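Local coordinates for protein butyrophilin subfamily 1 member A1 (Bos taurus, PDB 4HH8) that probably acts in the secretion of milk-fat droplets as a membrane receptor of the immunoglobulin superfamily, and probably inhibits the proliferation of activated T cells, at residues A13-I18 with C36-N41; A26-D31 with V127-S132; V161-H166 with K200-A205. The protein carries 1 engineered substitution. All blocks are in the same frame, centred on the assembly; numbering follows the deposited sequence.

Interaction 1: residues A13-I18 with C36-N41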
loop_
_atom_site.group_PDB
_atom_site.type_symbol
_atom_site.label_atom_id
_atom_site.label_comp_id
_atom_site.label_asym_id
_atom_site.label_seq_id
_atom_site.Cartn_x
_atom_site.Cartn_y
_atom_site.Cartn_z
ATOM N N ALA A 13 10.744 -24.835 -21.320
ATOM C CA ALA A 13 11.912 -23.930 -21.023
ATOM C C ALA A 13 12.903 -24.521 -20.002
ATOM O O ALA A 13 12.515 -25.188 -19.029
ATOM C CB ALA A 13 11.435 -22.543 -20.580
ATOM N N PRO A 14 14.199 -24.294 -20.224
ATOM C CA PRO A 14 15.191 -24.840 -19.308
ATOM C C PRO A 14 15.421 -23.979 -18.039
ATOM O O PRO A 14 16.468 -24.053 -17.424
ATOM C CB PRO A 14 16.454 -24.881 -20.180
ATOM C CG PRO A 14 16.268 -23.750 -21.183
ATOM C CD PRO A 14 14.797 -23.643 -21.412
ATOM N N PHE A 15 14.427 -23.181 -17.652
ATOM C CA PHE A 15 14.511 -22.348 -16.460
ATOM C C PHE A 15 13.120 -22.001 -15.978
ATOM O O PHE A 15 12.161 -22.031 -16.756
ATOM C CB PHE A 15 15.275 -21.044 -16.754
ATOM C CG PHE A 15 14.655 -20.181 -17.835
ATOM C CD1 PHE A 15 13.563 -19.359 -17.566
ATOM C CD2 PHE A 15 15.191 -20.163 -19.117
ATOM C CE1 PHE A 15 13.004 -18.542 -18.563
ATOM C CE2 PHE A 15 14.643 -19.339 -20.126
ATOM C CZ PHE A 15 13.552 -18.536 -19.842
ATOM N N ASP A 16 13.018 -21.655 -14.699
ATOM C CA ASP A 16 11.792 -21.037 -14.196
ATOM C C ASP A 16 12.065 -19.653 -13.619
ATOM O O ASP A 16 13.215 -19.253 -13.365
ATOM C CB ASP A 16 11.055 -21.930 -13.166
ATOM C CG ASP A 16 10.584 -23.261 -13.770
ATOM O OD1 ASP A 16 9.767 -23.242 -14.735
ATOM O OD2 ASP A 16 11.048 -24.333 -13.282
ATOM N N VAL A 17 10.975 -18.931 -13.443
ATOM C CA VAL A 17 10.978 -17.578 -12.922
ATOM C C VAL A 17 10.145 -17.644 -11.648
ATOM O O VAL A 17 9.000 -18.041 -11.693
ATOM C CB VAL A 17 10.342 -16.596 -13.923
ATOM C CG1 VAL A 17 10.072 -15.254 -13.245
ATOM C CG2 VAL A 17 11.230 -16.407 -15.097
ATOM N N ILE A 18 10.744 -17.251 -10.529
ATOM C CA ILE A 18 10.092 -17.283 -9.237
ATOM C C ILE A 18 9.799 -15.879 -8.721
ATOM O O ILE A 18 10.687 -15.041 -8.697
ATOM C CB ILE A 18 10.994 -17.994 -8.189
ATOM C CG1 ILE A 18 11.617 -19.258 -8.773
ATOM C CG2 ILE A 18 10.167 -18.369 -6.937
ATOM C CD1 ILE A 18 12.611 -19.935 -7.836
ATOM N N CYS A 36 12.222 -10.610 -8.970
ATOM C CA CYS A 36 11.936 -11.931 -9.494
ATOM C C CYS A 36 13.296 -12.538 -9.820
ATOM O O CYS A 36 14.259 -11.808 -10.105
ATOM C CB CYS A 36 11.082 -11.876 -10.747
ATOM S SG CYS A 36 9.371 -11.468 -10.472
ATOM N N ARG A 37 13.382 -13.861 -9.765
ATOM C CA ARG A 37 14.654 -14.540 -10.012
ATOM C C ARG A 37 14.463 -15.792 -10.839
ATOM O O ARG A 37 13.391 -16.405 -10.831
ATOM C CB ARG A 37 15.426 -14.838 -8.708
ATOM C CG ARG A 37 14.653 -15.666 -7.684
ATOM C CD ARG A 37 15.522 -16.338 -6.596
ATOM N NE ARG A 37 14.730 -17.387 -5.914
ATOM C CZ ARG A 37 14.964 -17.900 -4.697
ATOM N NH1 ARG A 37 15.995 -17.483 -3.952
ATOM N NH2 ARG A 37 14.149 -18.839 -4.214
ATOM N N LEU A 38 15.518 -16.148 -11.563
ATOM C CA LEU A 38 15.557 -17.405 -12.287
ATOM C C LEU A 38 15.803 -18.566 -11.339
ATOM O O LEU A 38 16.510 -18.401 -10.341
ATOM C CB LEU A 38 16.666 -17.367 -13.348
ATOM C CG LEU A 38 16.331 -16.528 -14.593
ATOM C CD1 LEU A 38 17.452 -16.624 -15.637
ATOM C CD2 LEU A 38 14.984 -16.891 -15.230
ATOM N N SER A 39 15.221 -19.722 -11.674
ATOM C CA SER A 39 15.586 -21.034 -11.118
ATOM C C SER A 39 15.907 -21.945 -12.298
ATOM O O SER A 39 15.060 -22.157 -13.166
ATOM C CB SER A 39 14.448 -21.678 -10.321
ATOM O OG SER A 39 14.960 -22.696 -9.456
ATOM N N PRO A 40 17.129 -22.471 -12.359
ATOM C CA PRO A 40 18.273 -22.340 -11.449
ATOM C C PRO A 40 18.892 -20.954 -11.482
ATOM O O PRO A 40 18.552 -20.137 -12.347
ATOM C CB PRO A 40 19.273 -23.345 -12.015
ATOM C CG PRO A 40 18.887 -23.411 -13.470
ATOM C CD PRO A 40 17.428 -23.352 -13.500
ATOM N N ASN A 41 19.828 -20.708 -10.573
ATOM C CA ASN A 41 20.423 -19.390 -10.434
ATOM C C ASN A 41 21.472 -19.074 -11.510
ATOM O O ASN A 41 22.642 -18.807 -11.223
ATOM C CB ASN A 41 20.966 -19.210 -9.019
ATOM C CG ASN A 41 21.903 -20.317 -8.612
ATOM O OD1 ASN A 41 21.784 -21.468 -9.065
ATOM N ND2 ASN A 41 22.866 -19.976 -7.776
#
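D16 and S39 start the pairing of 13-18 with 36-41. D16 N donates to S39 O over 2.6 Å, in the carbonyl plane, while S39 N returns a bond of 2.7 Å to D16 O from a position 37° above that carbonyl's plane. I18 and R37 make the second hydrogen-bonded pair, and between the two pairs V17 and L38 face each other at a non-hydrogen-bonded position.

I18 shows how a side chain on the more exposed face uses its neighbours across the strands. Its CB lies 3.9 Å from R37 O. A chi1 of -44° sets CG1 beside the backbone N, on the S39 side, 4.0 Å from S39 CB. With the chain extended beyond CG1, CD1 settles 3.5 Å from S39 CB. The same methyl touches the edge of the R37 guanidinium near its plane, 3.8 Å from R37 NE.

These are strands A and B of a V-type immunoglobulin domain, and 16-18 forms the outer rim of the sheet that continues through 92-97 to 81-85. V17 and L38 form the buried face, and the ring of F15, from the loop before the strand, joins them. L38 CD2 is the shared contact point: F15 CD1 approaches it obliquely at 3.7 Å, and V17 CG2 meets it at 3.8 Å. F112 of strand 106-114, in the opposing sheet, touches both V17 and L38, and the disulfide from C36 to C110 joins the same two sheets. Past the last bridge, a cis peptide bond precedes P40, whose ring rests near the carbonyl oxygen of P14.

Interaction 2: residues A26-D31 with V127-S132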
loop_
_atom_site.group_PDB
_atom_site.type_symbol
_atom_site.label_atom_id
_atom_site.label_comp_id
_atom_site.label_asym_id
_atom_site.label_seq_id
_atom_site.Cartn_x
_atom_site.Cartn_y
_atom_site.Cartn_z
ATOM N N ALA A 26 5.006 -1.287 0.275
ATOM C CA ALA A 26 5.611 -0.014 -0.124
ATOM C C ALA A 26 4.829 1.213 0.395
ATOM O O ALA A 26 3.620 1.315 0.193
ATOM C CB ALA A 26 5.710 0.040 -1.627
ATOM N N VAL A 27 5.520 2.133 1.052
ATOM C CA VAL A 27 4.892 3.347 1.543
ATOM C C VAL A 27 4.740 4.390 0.409
ATOM O O VAL A 27 5.660 4.566 -0.399
ATOM C CB VAL A 27 5.682 3.908 2.731
ATOM C CG1 VAL A 27 5.175 5.301 3.104
ATOM C CG2 VAL A 27 5.567 2.968 3.898
ATOM N N VAL A 28 3.589 5.054 0.340
ATOM C CA VAL A 28 3.355 6.136 -0.645
ATOM C C VAL A 28 4.494 7.175 -0.579
ATOM O O VAL A 28 4.907 7.596 0.492
ATOM C CB VAL A 28 1.934 6.788 -0.470
ATOM C CG1 VAL A 28 1.792 8.141 -1.225
ATOM C CG2 VAL A 28 0.839 5.839 -0.945
ATOM N N GLY A 29 5.026 7.549 -1.732
ATOM C CA GLY A 29 6.111 8.521 -1.786
ATOM C C GLY A 29 7.490 7.890 -1.711
ATOM O O GLY A 29 8.467 8.576 -1.976
ATOM N N GLU A 30 7.589 6.613 -1.315
ATOM C CA GLU A 30 8.903 5.929 -1.280
ATOM C C GLU A 30 9.111 5.098 -2.531
ATOM O O GLU A 30 8.217 4.973 -3.358
ATOM C CB GLU A 30 9.059 4.987 -0.077
ATOM C CG GLU A 30 8.605 5.484 1.297
ATOM C CD GLU A 30 9.341 6.699 1.809
ATOM O OE1 GLU A 30 10.577 6.812 1.572
ATOM O OE2 GLU A 30 8.672 7.543 2.467
ATOM N N ASP A 31 10.291 4.502 -2.663
ATOM C CA ASP A 31 10.541 3.572 -3.744
ATOM C C ASP A 31 10.183 2.161 -3.324
ATOM O O ASP A 31 10.262 1.820 -2.149
ATOM C CB ASP A 31 12.001 3.646 -4.197
ATOM C CG ASP A 31 12.451 5.098 -4.485
ATOM O OD1 ASP A 31 11.566 5.983 -4.686
ATOM O OD2 ASP A 31 13.686 5.345 -4.477
ATOM N N VAL A 127 0.530 -1.144 -1.385
ATOM C CA VAL A 127 0.905 0.213 -1.037
ATOM C C VAL A 127 0.173 0.631 0.220
ATOM O O VAL A 127 -0.976 0.236 0.417
ATOM C CB VAL A 127 0.614 1.241 -2.174
ATOM C CG1 VAL A 127 1.010 2.613 -1.703
ATOM C CG2 VAL A 127 1.329 0.831 -3.492
ATOM N N ALA A 128 0.836 1.421 1.050
ATOM C CA ALA A 128 0.269 1.885 2.288
ATOM C C ALA A 128 0.621 3.356 2.535
ATOM O O ALA A 128 1.676 3.832 2.132
ATOM C CB ALA A 128 0.766 1.030 3.448
ATOM N N ALA A 129 -0.289 4.086 3.156
ATOM C CA ALA A 129 0.049 5.406 3.657
ATOM C C ALA A 129 -0.524 5.485 5.018
ATOM O O ALA A 129 -1.622 4.989 5.275
ATOM C CB ALA A 129 -0.534 6.488 2.795
ATOM N N LEU A 130 0.216 6.142 5.874
ATOM C CA LEU A 130 -0.189 6.396 7.215
ATOM C C LEU A 130 -0.670 7.830 7.295
ATOM O O LEU A 130 0.027 8.721 6.834
ATOM C CB LEU A 130 1.055 6.256 8.030
ATOM C CG LEU A 130 0.928 6.149 9.513
ATOM C CD1 LEU A 130 0.400 4.760 9.881
ATOM C CD2 LEU A 130 2.397 6.284 9.728
ATOM N N GLY A 131 -1.848 8.055 7.866
ATOM C CA GLY A 131 -2.455 9.397 7.852
ATOM C C GLY A 131 -2.137 10.293 9.021
ATOM O O GLY A 131 -1.199 10.024 9.770
ATOM N N SER A 132 -2.938 11.348 9.183
ATOM C CA SER A 132 -2.691 12.413 10.157
ATOM C C SER A 132 -3.096 12.010 11.554
ATOM O O SER A 132 -3.946 11.112 11.707
ATOM C CB SER A 132 -3.515 13.646 9.788
ATOM O OG SER A 132 -4.894 13.312 9.689
#
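A26 and V28 grip A128 through the backbone in this contact, in which 26-27 runs parallel to 127-128. A128 N donates to A26 O, and A128 O in turn accepts from V28 N, both at 2.9 Å, so one residue serves two partners on the other strand. Each acceptor also receives a CA-H: V127 CA lies 3.2 Å from A26 O, and V27 CA lies 3.3 Å from A128 O.

The apolar part centres on V28. A chi1 of 165° turns its CG2, rather than CG1, to V127 CG1 at 3.3 Å, tighter than usual van der Waals contact, the two side chains crossing at about a right angle. V28 CG2 also rests 4.0 Å from A129 CB.

Within 26-31, a type II beta turn from V27 to E30 is closed by E30 N bonding to V27 O at 3.0 Å; G29 takes its third position with a positive phi (90°). Along 127-132, V127 N is held by D105 and A129 O by N208.

A first strand whose second half, A', crosses to the other sheet and lies parallel to strand G is typical of V-set immunoglobulin domains: here 24-27 beside 117-128, at the point where the chain passes into the second domain.

Interaction 3: residues V161-H166 with K200-A205. Unlike the reference sequence in segment 161-166: Q164 (reference Arg). Engineered in segment 200-205: A205 (natural residue Cys).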
loop_
_atom_site.group_PDB
_atom_site.type_symbol
_atom_site.label_atom_id
_atom_site.label_comp_id
_atom_site.label_asym_id
_atom_site.label_seq_id
_atom_site.Cartn_x
_atom_site.Cartn_y
_atom_site.Cartn_z
ATOM N N VAL A 161 -11.070 1.988 12.344
ATOM C CA VAL A 161 -11.339 2.867 13.455
ATOM C C VAL A 161 -11.662 1.979 14.673
ATOM O O VAL A 161 -12.410 1.044 14.543
ATOM C CB VAL A 161 -12.557 3.747 13.163
ATOM C CG1 VAL A 161 -12.843 4.675 14.321
ATOM C CG2 VAL A 161 -12.377 4.589 11.830
ATOM N N GLN A 162 -11.102 2.282 15.847
ATOM C CA GLN A 162 -11.426 1.544 17.061
ATOM C C GLN A 162 -11.663 2.563 18.174
ATOM O O GLN A 162 -10.835 3.424 18.410
ATOM C CB GLN A 162 -10.296 0.524 17.387
ATOM C CG GLN A 162 -10.247 -0.060 18.820
ATOM C CD GLN A 162 -8.793 -0.519 19.257
ATOM O OE1 GLN A 162 -7.835 0.296 19.351
ATOM N NE2 GLN A 162 -8.653 -1.809 19.541
ATOM N N TRP A 163 -12.810 2.496 18.818
ATOM C CA TRP A 163 -13.068 3.294 20.011
ATOM C C TRP A 163 -12.841 2.456 21.252
ATOM O O TRP A 163 -13.251 1.308 21.296
ATOM C CB TRP A 163 -14.514 3.781 20.049
ATOM C CG TRP A 163 -14.892 4.628 18.902
ATOM C CD1 TRP A 163 -15.357 4.204 17.677
ATOM C CD2 TRP A 163 -14.836 6.044 18.845
ATOM N NE1 TRP A 163 -15.611 5.275 16.876
ATOM C CE2 TRP A 163 -15.288 6.423 17.563
ATOM C CE3 TRP A 163 -14.474 7.047 19.770
ATOM C CZ2 TRP A 163 -15.413 7.754 17.182
ATOM C CZ3 TRP A 163 -14.592 8.395 19.378
ATOM C CH2 TRP A 163 -15.047 8.721 18.084
ATOM N N GLN A 164 -12.260 3.061 22.277
ATOM C CA GLN A 164 -11.966 2.373 23.524
ATOM C C GLN A 164 -12.272 3.239 24.713
ATOM O O GLN A 164 -12.032 4.445 24.662
ATOM C CB GLN A 164 -10.483 2.030 23.569
ATOM C CG GLN A 164 -10.149 0.655 23.127
ATOM C CD GLN A 164 -8.705 0.355 23.417
ATOM O OE1 GLN A 164 -7.808 0.997 22.863
ATOM N NE2 GLN A 164 -8.462 -0.593 24.310
ATOM N N THR A 165 -12.793 2.627 25.784
ATOM C CA THR A 165 -12.929 3.312 27.091
ATOM C C THR A 165 -11.535 3.399 27.683
ATOM O O THR A 165 -10.597 2.793 27.143
ATOM C CB THR A 165 -13.904 2.583 28.110
ATOM O OG1 THR A 165 -13.247 1.483 28.764
ATOM C CG2 THR A 165 -15.170 2.070 27.428
ATOM N N HIS A 166 -11.380 4.148 28.778
ATOM C CA HIS A 166 -10.068 4.218 29.469
ATOM C C HIS A 166 -9.644 2.838 30.018
ATOM O O HIS A 166 -8.446 2.509 30.068
ATOM C CB HIS A 166 -10.067 5.307 30.560
ATOM C CG HIS A 166 -8.693 5.674 31.065
ATOM N ND1 HIS A 166 -7.548 5.558 30.296
ATOM C CD2 HIS A 166 -8.290 6.176 32.259
ATOM C CE1 HIS A 166 -6.501 5.956 30.999
ATOM N NE2 HIS A 166 -6.923 6.334 32.194
ATOM N N LYS A 200 -14.905 8.275 31.735
ATOM C CA LYS A 200 -13.927 9.289 32.121
ATOM C C LYS A 200 -13.308 9.889 30.846
ATOM O O LYS A 200 -13.501 11.071 30.536
ATOM C CB LYS A 200 -12.842 8.616 32.999
ATOM C CG LYS A 200 -12.273 9.424 34.187
ATOM C CD LYS A 200 -10.974 10.188 33.829
ATOM C CE LYS A 200 -9.933 10.186 34.971
ATOM N NZ LYS A 200 -10.383 10.902 36.213
ATOM N N ASN A 201 -12.569 9.039 30.132
ATOM C CA ASN A 201 -11.948 9.326 28.849
ATOM C C ASN A 201 -12.447 8.333 27.815
ATOM O O ASN A 201 -12.831 7.206 28.152
ATOM C CB ASN A 201 -10.444 9.103 28.916
ATOM C CG ASN A 201 -9.761 9.995 29.906
ATOM O OD1 ASN A 201 -9.913 11.225 29.869
ATOM N ND2 ASN A 201 -8.975 9.383 30.805
ATOM N N VAL A 202 -12.408 8.759 26.556
ATOM C CA VAL A 202 -12.568 7.864 25.426
ATOM C C VAL A 202 -11.455 8.107 24.430
ATOM O O VAL A 202 -11.104 9.258 24.157
ATOM C CB VAL A 202 -13.876 8.114 24.705
ATOM C CG1 VAL A 202 -13.913 7.314 23.407
ATOM C CG2 VAL A 202 -15.033 7.746 25.591
ATOM N N SER A 203 -10.924 7.033 23.859
ATOM C CA SER A 203 -9.969 7.183 22.786
ATOM C C SER A 203 -10.472 6.647 21.422
ATOM O O SER A 203 -11.372 5.800 21.353
ATOM C CB SER A 203 -8.630 6.563 23.173
ATOM O OG SER A 203 -8.702 5.175 22.999
ATOM N N CYS A 204 -9.868 7.159 20.350
ATOM C CA CYS A 204 -10.172 6.766 19.000
ATOM C C CYS A 204 -8.836 6.355 18.419
ATOM O O CYS A 204 -7.890 7.111 18.520
ATOM C CB CYS A 204 -10.748 7.963 18.216
ATOM S SG CYS A 204 -10.903 7.649 16.397
ATOM N N ALA A 205 -8.741 5.164 17.831
ATOM C CA ALA A 205 -7.519 4.744 17.188
ATOM C C ALA A 205 -7.807 4.533 15.734
ATOM O O ALA A 205 -8.822 3.933 15.390
ATOM C CB ALA A 205 -6.962 3.440 17.806
HETATM O O HOH W 1 -8.217 3.873 25.765
#
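Strands 161-165 and 201-205 run antiparallel, their axes 4.7 Å apart at closest and 162° between directions. Q162 with A205 and Q164 with S203 are hydrogen-bonded pairs. The shortest of the four bonds, A205 N to Q162 O at 2.8 Å, lies in the carbonyl plane, and S203 N to Q164 O is 2.9 Å.

W163 sits opposite C204 between them. C204 CB covers one face of the indole, offset toward its rim, and C204 SG stands 4.5 Å from the six-membered ring centroid, only 8° off the normal, a sulfur-aromatic contact. V202 CG1 comes to the ring's edge, 3.7 Å from W163 CE3. On the other face of the sheet Q162 OE1 touches the CB of A205, an engineered residue, at 3.6 Å. Further along, one water bridges T165 O, to which it donates, and S203 OG.

C204 is disulfide-bonded to C150, so the tryptophan lies against the cystine as in many immunoglobulin domains. Strands C (160-165) and F (201-208) are flanked by 170-171, whose F171 ring meets W163, and by 213-220. Strand 186-194 of the opposing sheet supplies V192, which packs on W163, while S173 takes the indole NE1.

From the N terminus, the chain enters strand 16-18 and soon returns through 32-39, so interaction 1 closes a short loop in the first domain. Segment 26-31 lies within that loop, yet its partner 127-132 comes only where the first domain ends: interaction 2 therefore crosses interaction 1, closing a loop that spans most of the first domain. Together they place 16-18 and 24-27, the two parts of strand A, on different sheets of the V-type sandwich. Interaction 3 follows in series, closing a loop of 33 residues within the second domain. Interactions 1 and 3 lie on opposite sides of the chain's centre, about 51 Å apart between centres, with interaction 2 near that centre, at the junction of the domains.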